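Local coordinates for collagen adhesin protein (PDB 2Z1P) that probably binds collagen as a cell-wall-anchored adhesin of Enterococcus faecalis, this chain being its collagen-binding region, proposed to clasp the ligand by the Collagen Hug mechanism, at residues Q200-E205 / V257-T262; V173-N178 / F273-D278; D194-G199 / T237-N242; G164-E169 / S295-V300. All coordinates share one frame; numbering follows the deposited sequence.

Contact 1 of 4, residues Q200-E205 / V257-T262; sequences QQLNKE and VRYTST
With chi1 at 36°, Thr262 sets OG1 between its own backbone N and carbonyl carbon, facing Gln201, while Asn203 has its CG anti to the carbonyl carbon, which lays CB and CG against Thr260 O, CB at 3.1 Å from that oxygen. The torsion of Thr262 supports an antiparallel pairing of strands 200-212 and 254-263, neighbours in one sheet of the two-sheet collagen-binding domain. Gln201 and Thr262 form the hydrogen-bonded pair: Gln201 N reaches Thr262 O at 2.8 Å, rather bent at 131°. Thr262 N returns to Gln201 O at 3.1 Å, nearly straight. That oxygen is gripped twice, since Thr262 OG1 also donates to Gln201 O (3.2 Å) on a lone pair in the carbonyl plane, whereas Thr262 N arrives from above it. The next pair, Leu202 with Ser261, is non-hydrogen-bonded. Leu202 turns to the face that carries Ser261, where its CD1 comes obliquely to the Tyr259 ring, 4.0 Å from CE1. On this buried side Ser261 OG is satisfied by a bond from Gln196 NE2 of the facing sheet. A further backbone bond runs from Asn203 N to Thr260 O at 3.1 Å.

Contact 2 of 4, residues V173-N178 / F273-D278; sequences VRWFLN and FENSYD
Trp175 and Asn275 meet through a CH-pi contact: Asn275 CB stands over one face of the indole, 3.6 Å from the centroid of the six-membered ring and close to its normal. CB, not the amide, does the touching, its nearest ring atom being Trp175 CZ2 at 3.5 Å; the amide plane is turned 89° to the ring. At the indole edge, near its plane, Phe273 O lies 4.0 Å from Trp175 CH2. Beside this, Val173 CG2 approaches the Phe273 ring obliquely, 3.8 Å from CD1, while Val173 CG1 lies against the opposite indole face, leaving the tryptophan held between Val173 and Asn275. The strands belong to the two facing sheets of the collagen-binding domain; their axes are 9.5 Å apart at closest and 26° from parallel, and the gap is crossed by side chains of strand 172-179, which meet both side chains and main chain of strand 272-281. In the next shell, Gln200 OE1 accepts from Trp175 NE1 and limits, with the packing on both faces, how the indole can turn. Asn275 has CG anti to its own N (chi1 -166°), from where ND2 bonds to Asp194 and OD1 takes a bond from Lys162. With these polar ends bonded to other strands, the joint is van der Waals and CH-pi in kind, and its fit depends on shape.

Contact 3 of 4, residues D194-G199 / T237-N242; sequences DRQGSG and TDNDFN
A carboxylate stacked on a phenyl ring is the striking feature here: the planes of Asp194 and Phe241 are only 10° apart, with Asp194 CB over the centre of the ring, 3.7 Å from its centroid. The two side chains run side by side in the same direction from an antiparallel hydrogen-bonded pair of the sheet that joins strands 190-196 and 240-245 in the collagen-binding domain. The torsions differ: Asp194 sends CG anti to its backbone N (chi1 -163°), and Phe241 places CG between N and carbonyl carbon (chi1 65°), which brings one face of the ring against Asp194 CB and CG. The main chain holds the pair with Asp194 N to Phe241 O at 2.6 Å and Phe241 N to Asp194 O at 2.9 Å. The buried carboxylate finds its polar partners in other strands, among them Lys162, with which OD2 has a long, weak ion pair. Phe241 in turn meets Phe207 and Tyr259 edge-to-face.

On the other face, Arg195 and Asp240 form the non-hydrogen-bonded pair. Asp240 OD1 lies well out of the guanidinium plane, so the link to Arg195 NE is electrostatic and long; a water accepts weakly from Arg195 NE and donates to Asp240 OD1. Pairing ends beside a turn in which Thr237 OG1 accepts from Asn239 N at 3.0 Å, an ST turn. The backbone N of Gln196 donates to Asn239 O at 3.0 Å, nearly along the C=O axis.

Contact 4 of 4, residues G164-E169 / S295-V300; sequences GDLAGE and SQVKNV
Strands 164-166 and 295-298 run 21° from parallel with a closest axis approach of 6.3 Å, and Asp165 and Val297 have the nearest CA atoms at 5.4 Å, yet no hydrogen bond passes between them. Side chains make the join instead. Val297, with CG1 anti to its backbone N (chi1 174°), lays its two methyls along the opposing main chain: CG2 lies 3.4 Å from Gly164 C and CG1 3.5 Å from Asp165 C. Gly164 presents bare backbone to this branch, so the valine sits directly against the peptide. From the other strand Leu166 slides past Val297 in the opposite direction. Its CD2 touches Val297 CG1 at 3.9 Å, while CD1 extends farther along the chain, to Val300 CG2 at 4.0 Å and to the carbonyl of Lys298, whose O is 3.4 Å away. Leu166 thus lies over the end of strand 289-298 and the loop that follows it, CD2 on Val297, CD1 at the strand's last residue and at Val300. The contact is mostly aliphatic, methyls against methyls and against main chain. Asp165 and Asn299 have their polar partners outside it, Asp165 on strand 172-179 and Asn299 ND2 at the carbonyls of Gln268 and Gln270.

Both strands are outermost in their sheets within this chain, so the contact closes one side of the two-sheet collagen-binding domain. Phe273 packs on Leu166 from strand 272-281, Trp175 meets Val297 from strand 172-179, and Val300 reaches Met35 and Ser37 of strand 35-43 in the preceding Ig-like domain.

How the contacts relate
The four contacts describe one two-sheet domain: contacts 1 and 3 are strand pairings, one in each sheet, while contacts 2 and 4 span the gap between sheets. Contact 2 is central, its centre about 10 Å from that of contact 1, 9 Å from contact 3 and 11 Å from contact 4; the centres of contacts 3 and 4 are about 16 Å apart. Contact 2 meets contact 1 where Val257 N probably bonds to Leu177 O at 2.7 Å, and contact 4 through the Arg174 NH2 to Asp165 OD2 salt bridge at 2.6 Å. Contacts 1 and 3 are joined by a salt bridge, Lys204 NZ to Asp238 OD2 at 3.0 Å. No collagen is bound in this structure, so the contacts cannot be placed against its site.

Contact 1 of 4, residues Q200-E205 / V257-T262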
loop_
_atom_site.group_PDB
_atom_site.type_symbol
_atom_site.label_atom_id
_atom_site.label_comp_id
_atom_site.label_asym_id
_atom_site.label_seq_id
_atom_site.Cartn_x
_atom_site.Cartn_y
_atom_site.Cartn_z
ATOM N N GLN A 200 -3.389 8.487 8.437
ATOM C CA GLN A 200 -3.681 7.146 8.932
ATOM C C GLN A 200 -4.434 7.079 10.242
ATOM O O GLN A 200 -4.411 8.022 11.033
ATOM C CB GLN A 200 -2.385 6.372 9.090
ATOM C CG GLN A 200 -1.481 6.524 7.914
ATOM C CD GLN A 200 -0.194 5.790 8.107
ATOM O OE1 GLN A 200 -0.186 4.580 8.318
ATOM N NE2 GLN A 200 0.911 6.515 8.042
ATOM N N GLN A 201 -5.078 5.934 10.462
ATOM C CA GLN A 201 -5.844 5.672 11.676
ATOM C C GLN A 201 -5.334 4.422 12.362
ATOM O O GLN A 201 -5.645 3.311 11.946
ATOM C CB GLN A 201 -7.325 5.489 11.343
ATOM C CG GLN A 201 -8.168 6.695 11.692
ATOM C CD GLN A 201 -8.115 7.034 13.180
ATOM O OE1 GLN A 201 -8.363 8.174 13.571
ATOM N NE2 GLN A 201 -7.803 6.040 14.015
ATOM N N LEU A 202 -4.561 4.600 13.421
ATOM C CA LEU A 202 -4.007 3.459 14.133
ATOM C C LEU A 202 -5.072 2.479 14.613
ATOM O O LEU A 202 -5.989 2.862 15.336
ATOM C CB LEU A 202 -3.179 3.940 15.325
ATOM C CG LEU A 202 -2.470 2.851 16.129
ATOM C CD1 LEU A 202 -1.473 2.118 15.250
ATOM C CD2 LEU A 202 -1.766 3.484 17.310
ATOM N N ASN A 203 -4.940 1.215 14.209
ATOM C CA ASN A 203 -5.880 0.158 14.592
ATOM C C ASN A 203 -5.370 -0.511 15.863
ATOM O O ASN A 203 -4.758 -1.581 15.833
ATOM C CB ASN A 203 -6.009 -0.872 13.468
ATOM C CG ASN A 203 -6.461 -0.251 12.151
ATOM O OD1 ASN A 203 -6.527 -0.925 11.121
ATOM N ND2 ASN A 203 -6.776 1.040 12.182
ATOM N N LYS A 204 -5.640 0.138 16.985
ATOM C CA LYS A 204 -5.198 -0.328 18.287
ATOM C C LYS A 204 -5.302 -1.817 18.593
ATOM O O LYS A 204 -4.541 -2.321 19.413
ATOM C CB LYS A 204 -5.916 0.453 19.395
ATOM C CG LYS A 204 -5.761 1.984 19.328
ATOM C CD LYS A 204 -6.246 2.653 20.626
ATOM C CE LYS A 204 -6.552 4.129 20.426
ATOM N NZ LYS A 204 -5.438 4.843 19.741
ATOM N N GLU A 205 -6.217 -2.540 17.962
ATOM C CA GLU A 205 -6.311 -3.955 18.297
ATOM C C GLU A 205 -5.827 -4.903 17.206
ATOM O O GLU A 205 -6.189 -6.086 17.186
ATOM C CB GLU A 205 -7.748 -4.308 18.704
ATOM C CG GLU A 205 -7.825 -5.474 19.698
ATOM C CD GLU A 205 -9.207 -5.642 20.314
ATOM O OE1 GLU A 205 -9.765 -4.646 20.824
ATOM O OE2 GLU A 205 -9.732 -6.774 20.299
ATOM N N VAL A 257 6.854 -7.144 15.031
ATOM C CA VAL A 257 5.564 -6.581 15.376
ATOM C C VAL A 257 4.729 -6.252 14.148
ATOM O O VAL A 257 5.134 -5.467 13.292
ATOM C CB VAL A 257 5.738 -5.321 16.236
ATOM C CG1 VAL A 257 4.376 -4.882 16.796
ATOM C CG2 VAL A 257 6.754 -5.598 17.358
ATOM N N ARG A 258 3.560 -6.872 14.059
ATOM C CA ARG A 258 2.674 -6.627 12.937
ATOM C C ARG A 258 1.456 -5.862 13.414
ATOM O O ARG A 258 0.869 -6.190 14.442
ATOM C CB ARG A 258 2.188 -7.938 12.308
ATOM C CG ARG A 258 3.270 -8.880 11.810
ATOM C CD ARG A 258 2.658 -10.098 11.090
ATOM N NE ARG A 258 3.672 -11.091 10.741
ATOM C CZ ARG A 258 4.364 -11.787 11.635
ATOM N NH1 ARG A 258 4.143 -11.607 12.934
ATOM N NH2 ARG A 258 5.299 -12.636 11.234
ATOM N N TYR A 259 1.073 -4.840 12.667
ATOM C CA TYR A 259 -0.105 -4.075 13.014
ATOM C C TYR A 259 -0.493 -3.290 11.781
ATOM O O TYR A 259 0.315 -3.157 10.859
ATOM C CB TYR A 259 0.182 -3.156 14.200
ATOM C CG TYR A 259 1.075 -1.980 13.910
ATOM C CD1 TYR A 259 0.569 -0.827 13.320
ATOM C CD2 TYR A 259 2.419 -1.996 14.277
ATOM C CE1 TYR A 259 1.368 0.284 13.116
ATOM C CE2 TYR A 259 3.232 -0.884 14.075
ATOM C CZ TYR A 259 2.693 0.245 13.498
ATOM O OH TYR A 259 3.471 1.350 13.334
ATOM N N THR A 260 -1.729 -2.785 11.763
ATOM C CA THR A 260 -2.254 -2.023 10.631
ATOM C C THR A 260 -2.881 -0.666 10.960
ATOM O O THR A 260 -3.261 -0.382 12.095
ATOM C CB THR A 260 -3.318 -2.829 9.872
ATOM O OG1 THR A 260 -4.304 -3.293 10.797
ATOM C CG2 THR A 260 -2.702 -4.014 9.175
ATOM N N SER A 261 -2.975 0.163 9.929
ATOM C CA SER A 261 -3.573 1.480 10.019
ATOM C C SER A 261 -4.491 1.611 8.827
ATOM O O SER A 261 -4.213 1.081 7.751
ATOM C CB SER A 261 -2.513 2.567 9.951
ATOM O OG SER A 261 -1.711 2.519 11.107
ATOM N N THR A 262 -5.589 2.322 9.025
ATOM C CA THR A 262 -6.566 2.524 7.973
ATOM C C THR A 262 -6.399 3.900 7.348
ATOM O O THR A 262 -6.171 4.891 8.047
ATOM C CB THR A 262 -7.994 2.359 8.532
ATOM O OG1 THR A 262 -8.050 2.878 9.870
ATOM C CG2 THR A 262 -8.394 0.887 8.546
#

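Contact 2 of 4, residues V173-N178 / F273-D278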
loop_
_atom_site.group_PDB
_atom_site.type_symbol
_atom_site.label_atom_id
_atom_site.label_comp_id
_atom_site.label_asym_id
_atom_site.label_seq_id
_atom_site.Cartn_x
_atom_site.Cartn_y
_atom_site.Cartn_z
ATOM N N VAL A 173 -2.910 0.266 5.843
ATOM C CA VAL A 173 -1.469 0.224 5.667
ATOM C C VAL A 173 -0.921 -0.780 6.678
ATOM O O VAL A 173 -1.227 -0.689 7.862
ATOM C CB VAL A 173 -0.822 1.589 5.936
ATOM C CG1 VAL A 173 0.685 1.479 5.742
ATOM C CG2 VAL A 173 -1.424 2.651 5.010
ATOM N N ARG A 174 -0.138 -1.749 6.209
ATOM C CA ARG A 174 0.457 -2.757 7.085
ATOM C C ARG A 174 1.851 -2.281 7.450
ATOM O O ARG A 174 2.625 -1.873 6.586
ATOM C CB ARG A 174 0.560 -4.104 6.378
ATOM C CG ARG A 174 -0.669 -4.462 5.584
ATOM C CD ARG A 174 -0.624 -5.903 5.089
ATOM N NE ARG A 174 0.566 -6.211 4.300
ATOM C CZ ARG A 174 0.874 -7.432 3.872
ATOM N NH1 ARG A 174 0.072 -8.453 4.158
ATOM N NH2 ARG A 174 1.990 -7.643 3.178
ATOM N N TRP A 175 2.159 -2.319 8.738
ATOM C CA TRP A 175 3.464 -1.896 9.226
ATOM C C TRP A 175 4.136 -3.028 9.985
ATOM O O TRP A 175 3.483 -3.808 10.684
ATOM C CB TRP A 175 3.331 -0.696 10.150
ATOM C CG TRP A 175 2.954 0.569 9.483
ATOM C CD1 TRP A 175 1.782 1.250 9.630
ATOM C CD2 TRP A 175 3.782 1.368 8.635
ATOM N NE1 TRP A 175 1.833 2.436 8.937
ATOM C CE2 TRP A 175 3.057 2.538 8.316
ATOM C CE3 TRP A 175 5.077 1.222 8.120
ATOM C CZ2 TRP A 175 3.570 3.550 7.500
ATOM C CZ3 TRP A 175 5.591 2.234 7.308
ATOM C CH2 TRP A 175 4.839 3.384 7.013
ATOM N N PHE A 176 5.451 -3.115 9.861
ATOM C CA PHE A 176 6.164 -4.175 10.541
ATOM C C PHE A 176 7.351 -3.616 11.276
ATOM O O PHE A 176 8.165 -2.915 10.696
ATOM C CB PHE A 176 6.644 -5.238 9.543
ATOM C CG PHE A 176 5.554 -5.779 8.662
ATOM C CD1 PHE A 176 5.048 -5.019 7.601
ATOM C CD2 PHE A 176 5.014 -7.029 8.902
ATOM C CE1 PHE A 176 4.017 -5.503 6.798
ATOM C CE2 PHE A 176 3.986 -7.514 8.104
ATOM C CZ PHE A 176 3.488 -6.749 7.050
ATOM N N LEU A 177 7.438 -3.920 12.559
ATOM C CA LEU A 177 8.553 -3.474 13.361
ATOM C C LEU A 177 9.375 -4.733 13.526
ATOM O O LEU A 177 8.924 -5.698 14.151
ATOM C CB LEU A 177 8.067 -2.975 14.719
ATOM C CG LEU A 177 6.960 -1.923 14.666
ATOM C CD1 LEU A 177 6.493 -1.592 16.079
ATOM C CD2 LEU A 177 7.471 -0.680 13.947
ATOM N N ASN A 178 10.569 -4.725 12.944
ATOM C CA ASN A 178 11.467 -5.870 13.001
ATOM C C ASN A 178 12.545 -5.678 14.056
ATOM O O ASN A 178 13.539 -4.987 13.844
ATOM C CB ASN A 178 12.041 -6.078 11.623
ATOM C CG ASN A 178 10.945 -6.209 10.584
ATOM O OD1 ASN A 178 10.287 -7.244 10.489
ATOM N ND2 ASN A 178 10.722 -5.149 9.822
ATOM N N PHE A 273 2.558 7.322 2.637
ATOM C CA PHE A 273 2.118 7.167 4.015
ATOM C C PHE A 273 3.413 6.948 4.789
ATOM O O PHE A 273 4.313 6.263 4.306
ATOM C CB PHE A 273 1.202 5.953 4.160
ATOM C CG PHE A 273 -0.069 6.067 3.376
ATOM C CD1 PHE A 273 -0.387 5.136 2.389
ATOM C CD2 PHE A 273 -0.947 7.120 3.608
ATOM C CE1 PHE A 273 -1.561 5.251 1.639
ATOM C CE2 PHE A 273 -2.121 7.243 2.865
ATOM C CZ PHE A 273 -2.426 6.304 1.876
ATOM N N GLU A 274 3.522 7.520 5.982
ATOM C CA GLU A 274 4.749 7.368 6.743
ATOM C C GLU A 274 4.616 6.983 8.209
ATOM O O GLU A 274 3.550 7.087 8.816
ATOM C CB GLU A 274 5.540 8.655 6.636
ATOM C CG GLU A 274 5.662 9.108 5.222
ATOM C CD GLU A 274 6.240 10.477 5.119
ATOM O OE1 GLU A 274 6.512 10.908 3.986
ATOM O OE2 GLU A 274 6.418 11.131 6.165
ATOM N N ASN A 275 5.720 6.512 8.768
ATOM C CA ASN A 275 5.756 6.158 10.170
ATOM C C ASN A 275 7.191 6.317 10.649
ATOM O O ASN A 275 8.116 5.782 10.058
ATOM C CB ASN A 275 5.239 4.740 10.387
ATOM C CG ASN A 275 4.939 4.452 11.848
ATOM O OD1 ASN A 275 4.172 3.554 12.173
ATOM N ND2 ASN A 275 5.551 5.216 12.734
ATOM N N SER A 276 7.367 7.095 11.707
ATOM C CA SER A 276 8.684 7.356 12.243
ATOM C C SER A 276 8.847 6.726 13.612
ATOM O O SER A 276 7.871 6.544 14.343
ATOM C CB SER A 276 8.885 8.855 12.330
ATOM O OG SER A 276 8.566 9.430 11.079
ATOM N N TYR A 277 10.084 6.395 13.968
ATOM C CA TYR A 277 10.326 5.767 15.256
ATOM C C TYR A 277 11.620 6.237 15.882
ATOM O O TYR A 277 12.534 6.680 15.191
ATOM C CB TYR A 277 10.393 4.243 15.082
ATOM C CG TYR A 277 11.631 3.777 14.349
ATOM C CD1 TYR A 277 12.872 3.730 14.989
ATOM C CD2 TYR A 277 11.579 3.462 13.003
ATOM C CE1 TYR A 277 14.027 3.389 14.302
ATOM C CE2 TYR A 277 12.728 3.120 12.306
ATOM C CZ TYR A 277 13.951 3.088 12.957
ATOM O OH TYR A 277 15.090 2.765 12.253
ATOM N N ASP A 278 11.690 6.139 17.202
ATOM C CA ASP A 278 12.910 6.483 17.911
ATOM C C ASP A 278 13.139 5.296 18.826
ATOM O O ASP A 278 12.319 5.000 19.698
ATOM C CB ASP A 278 12.761 7.755 18.735
ATOM C CG ASP A 278 14.094 8.263 19.245
ATOM O OD1 ASP A 278 14.462 9.403 18.900
ATOM O OD2 ASP A 278 14.782 7.522 19.977
#

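Contact 3 of 4, residues D194-G199 / T237-N242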
loop_
_atom_site.group_PDB
_atom_site.type_symbol
_atom_site.label_atom_id
_atom_site.label_comp_id
_atom_site.label_asym_id
_atom_site.label_seq_id
_atom_site.Cartn_x
_atom_site.Cartn_y
_atom_site.Cartn_z
ATOM N N ASP A 194 6.930 5.489 18.858
ATOM C CA ASP A 194 6.424 5.566 17.503
ATOM C C ASP A 194 5.420 6.693 17.322
ATOM O O ASP A 194 4.479 6.850 18.100
ATOM C CB ASP A 194 5.809 4.220 17.107
ATOM C CG ASP A 194 5.621 4.076 15.598
ATOM O OD1 ASP A 194 4.923 4.924 15.002
ATOM O OD2 ASP A 194 6.158 3.112 15.009
ATOM N N ARG A 195 5.659 7.480 16.282
ATOM C CA ARG A 195 4.823 8.607 15.932
ATOM C C ARG A 195 4.435 8.364 14.474
ATOM O O ARG A 195 5.256 8.513 13.572
ATOM C CB ARG A 195 5.623 9.911 16.091
ATOM C CG ARG A 195 6.123 10.170 17.509
ATOM C CD ARG A 195 5.014 10.521 18.497
ATOM N NE ARG A 195 5.583 10.812 19.816
ATOM C CZ ARG A 195 6.051 9.882 20.653
ATOM N NH1 ARG A 195 6.033 8.587 20.310
ATOM N NH2 ARG A 195 6.461 10.229 21.872
ATOM N N GLN A 196 3.190 7.958 14.253
ATOM C CA GLN A 196 2.714 7.674 12.903
ATOM C C GLN A 196 2.524 8.932 12.082
ATOM O O GLN A 196 2.194 9.992 12.614
ATOM C CB GLN A 196 1.398 6.917 12.949
ATOM C CG GLN A 196 1.065 6.220 11.666
ATOM C CD GLN A 196 0.034 5.148 11.881
ATOM O OE1 GLN A 196 -1.153 5.432 12.023
ATOM N NE2 GLN A 196 0.486 3.904 11.933
ATOM N N GLY A 197 2.736 8.812 10.779
ATOM C CA GLY A 197 2.589 9.964 9.910
ATOM C C GLY A 197 1.134 10.284 9.684
ATOM O O GLY A 197 0.268 9.594 10.213
ATOM N N SER A 198 0.861 11.309 8.883
ATOM C CA SER A 198 -0.512 11.723 8.606
ATOM C C SER A 198 -1.278 10.818 7.652
ATOM O O SER A 198 -0.700 9.972 6.958
ATOM C CB SER A 198 -0.532 13.153 8.058
ATOM O OG SER A 198 0.193 13.250 6.844
ATOM N N GLY A 199 -2.593 11.013 7.644
ATOM C CA GLY A 199 -3.476 10.260 6.777
ATOM C C GLY A 199 -3.847 8.876 7.251
ATOM O O GLY A 199 -4.568 8.170 6.547
ATOM N N THR A 237 -1.333 8.649 21.963
ATOM C CA THR A 237 -2.530 9.252 21.391
ATOM C C THR A 237 -3.257 8.175 20.595
ATOM O O THR A 237 -3.252 7.004 20.979
ATOM C CB THR A 237 -2.173 10.427 20.453
ATOM O OG1 THR A 237 -1.673 9.925 19.212
ATOM C CG2 THR A 237 -1.104 11.290 21.084
ATOM N N ASP A 238 -3.885 8.566 19.491
ATOM C CA ASP A 238 -4.592 7.606 18.654
ATOM C C ASP A 238 -3.737 7.184 17.465
ATOM O O ASP A 238 -4.091 6.258 16.736
ATOM C CB ASP A 238 -5.914 8.193 18.145
ATOM C CG ASP A 238 -7.040 8.068 19.158
ATOM O OD1 ASP A 238 -7.393 9.087 19.786
ATOM O OD2 ASP A 238 -7.571 6.945 19.327
ATOM N N ASN A 239 -2.618 7.879 17.276
ATOM C CA ASN A 239 -1.698 7.593 16.184
ATOM C C ASN A 239 -0.259 7.616 16.680
ATOM O O ASN A 239 0.666 7.781 15.888
ATOM C CB ASN A 239 -1.851 8.626 15.069
ATOM C CG ASN A 239 -3.165 8.493 14.327
ATOM O OD1 ASN A 239 -3.577 9.405 13.605
ATOM N ND2 ASN A 239 -3.828 7.352 14.487
ATOM N N ASP A 240 -0.076 7.456 17.989
ATOM C CA ASP A 240 1.251 7.456 18.600
ATOM C C ASP A 240 1.331 6.447 19.737
ATOM O O ASP A 240 0.414 6.340 20.550
ATOM C CB ASP A 240 1.585 8.839 19.155
ATOM C CG ASP A 240 1.892 9.849 18.073
ATOM O OD1 ASP A 240 1.972 11.057 18.400
ATOM O OD2 ASP A 240 2.062 9.448 16.905
ATOM N N PHE A 241 2.430 5.704 19.792
ATOM C CA PHE A 241 2.607 4.738 20.858
ATOM C C PHE A 241 4.067 4.558 21.240
ATOM O O PHE A 241 4.968 4.984 20.518
ATOM C CB PHE A 241 1.956 3.389 20.491
ATOM C CG PHE A 241 2.580 2.674 19.297
ATOM C CD1 PHE A 241 3.527 1.658 19.485
ATOM C CD2 PHE A 241 2.185 2.981 17.991
ATOM C CE1 PHE A 241 4.066 0.958 18.399
ATOM C CE2 PHE A 241 2.721 2.284 16.900
ATOM C CZ PHE A 241 3.665 1.270 17.110
ATOM N N ASN A 242 4.278 3.976 22.415
ATOM C CA ASN A 242 5.611 3.695 22.937
ATOM C C ASN A 242 5.650 2.187 23.180
ATOM O O ASN A 242 4.782 1.638 23.851
ATOM C CB ASN A 242 5.861 4.439 24.255
ATOM C CG ASN A 242 5.728 5.942 24.114
ATOM O OD1 ASN A 242 6.260 6.543 23.182
ATOM N ND2 ASN A 242 5.027 6.558 25.052
HETATM O O HOH W 1 3.898 13.354 19.693
#

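Contact 4 of 4, residues G164-E169 / S295-V300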
loop_
_atom_site.group_PDB
_atom_site.type_symbol
_atom_site.label_atom_id
_atom_site.label_comp_id
_atom_site.label_asym_id
_atom_site.label_seq_id
_atom_site.Cartn_x
_atom_site.Cartn_y
_atom_site.Cartn_z
ATOM N N GLY A 164 6.739 -1.453 5.491
ATOM C CA GLY A 164 5.302 -1.457 5.314
ATOM C C GLY A 164 4.877 -1.453 3.860
ATOM O O GLY A 164 5.688 -1.205 2.969
ATOM N N ASP A 165 3.605 -1.753 3.623
ATOM C CA ASP A 165 3.026 -1.758 2.279
ATOM C C ASP A 165 1.555 -1.408 2.437
ATOM O O ASP A 165 1.154 -0.886 3.471
ATOM C CB ASP A 165 3.150 -3.134 1.629
ATOM C CG ASP A 165 2.600 -4.236 2.502
ATOM O OD1 ASP A 165 1.865 -3.937 3.467
ATOM O OD2 ASP A 165 2.908 -5.409 2.215
ATOM N N LEU A 166 0.750 -1.703 1.423
ATOM C CA LEU A 166 -0.673 -1.407 1.497
ATOM C C LEU A 166 -1.488 -2.692 1.671
ATOM O O LEU A 166 -1.177 -3.720 1.070
ATOM C CB LEU A 166 -1.113 -0.644 0.241
ATOM C CG LEU A 166 -0.430 0.714 -0.028
ATOM C CD1 LEU A 166 -0.775 1.170 -1.425
ATOM C CD2 LEU A 166 -0.857 1.772 0.992
ATOM N N ALA A 167 -2.519 -2.626 2.511
ATOM C CA ALA A 167 -3.381 -3.769 2.777
ATOM C C ALA A 167 -4.119 -4.196 1.519
ATOM O O ALA A 167 -4.746 -5.253 1.490
ATOM C CB ALA A 167 -4.382 -3.421 3.862
ATOM N N GLY A 168 -4.035 -3.366 0.483
ATOM C CA GLY A 168 -4.710 -3.653 -0.769
ATOM C C GLY A 168 -6.092 -3.014 -0.829
ATOM O O GLY A 168 -6.246 -1.787 -0.710
ATOM N N GLU A 169 -7.104 -3.861 -1.005
ATOM C CA GLU A 169 -8.500 -3.433 -1.091
ATOM C C GLU A 169 -9.097 -3.140 0.299
ATOM O O GLU A 169 -10.269 -2.781 0.426
ATOM C CB GLU A 169 -9.301 -4.517 -1.834
ATOM C CG GLU A 169 -8.792 -4.750 -3.275
ATOM C CD GLU A 169 -8.511 -6.221 -3.622
ATOM O OE1 GLU A 169 -9.461 -6.970 -3.950
ATOM O OE2 GLU A 169 -7.329 -6.633 -3.566
ATOM N N SER A 295 9.731 5.485 7.852
ATOM C CA SER A 295 9.451 4.513 6.804
ATOM C C SER A 295 8.428 5.075 5.862
ATOM O O SER A 295 7.521 5.792 6.270
ATOM C CB SER A 295 8.902 3.217 7.390
ATOM O OG SER A 295 9.931 2.475 8.007
ATOM N N GLN A 296 8.566 4.727 4.593
ATOM C CA GLN A 296 7.630 5.195 3.588
ATOM C C GLN A 296 6.883 4.030 2.963
ATOM O O GLN A 296 7.366 2.898 2.954
ATOM C CB GLN A 296 8.381 5.938 2.493
ATOM C CG GLN A 296 9.113 7.162 2.968
ATOM C CD GLN A 296 8.498 8.430 2.431
ATOM O OE1 GLN A 296 9.038 9.515 2.622
ATOM N NE2 GLN A 296 7.362 8.302 1.753
ATOM N N VAL A 297 5.694 4.314 2.455
ATOM C CA VAL A 297 4.889 3.312 1.768
ATOM C C VAL A 297 4.221 4.086 0.646
ATOM O O VAL A 297 3.407 4.970 0.904
ATOM C CB VAL A 297 3.791 2.690 2.670
ATOM C CG1 VAL A 297 2.905 1.763 1.836
ATOM C CG2 VAL A 297 4.417 1.909 3.812
ATOM N N LYS A 298 4.585 3.788 -0.596
ATOM C CA LYS A 298 3.985 4.484 -1.729
ATOM C C LYS A 298 2.483 4.234 -1.796
ATOM O O LYS A 298 2.010 3.110 -1.624
ATOM C CB LYS A 298 4.633 4.042 -3.041
ATOM C CG LYS A 298 5.790 4.910 -3.504
ATOM C CD LYS A 298 6.232 4.517 -4.923
ATOM C CE LYS A 298 5.092 4.644 -5.958
ATOM N NZ LYS A 298 5.479 4.219 -7.350
ATOM N N ASN A 299 1.738 5.299 -2.040
ATOM C CA ASN A 299 0.296 5.199 -2.147
ATOM C C ASN A 299 -0.061 5.015 -3.622
ATOM O O ASN A 299 0.645 5.490 -4.516
ATOM C CB ASN A 299 -0.358 6.474 -1.577
ATOM C CG ASN A 299 -1.882 6.394 -1.517
ATOM O OD1 ASN A 299 -2.468 5.329 -1.261
ATOM N ND2 ASN A 299 -2.529 7.533 -1.730
ATOM N N VAL A 300 -1.142 4.284 -3.861
ATOM C CA VAL A 300 -1.636 4.044 -5.208
ATOM C C VAL A 300 -2.777 5.038 -5.435
ATOM O O VAL A 300 -3.874 4.886 -4.894
ATOM C CB VAL A 300 -2.171 2.600 -5.360
ATOM C CG1 VAL A 300 -2.969 2.473 -6.642
ATOM C CG2 VAL A 300 -1.016 1.615 -5.374
#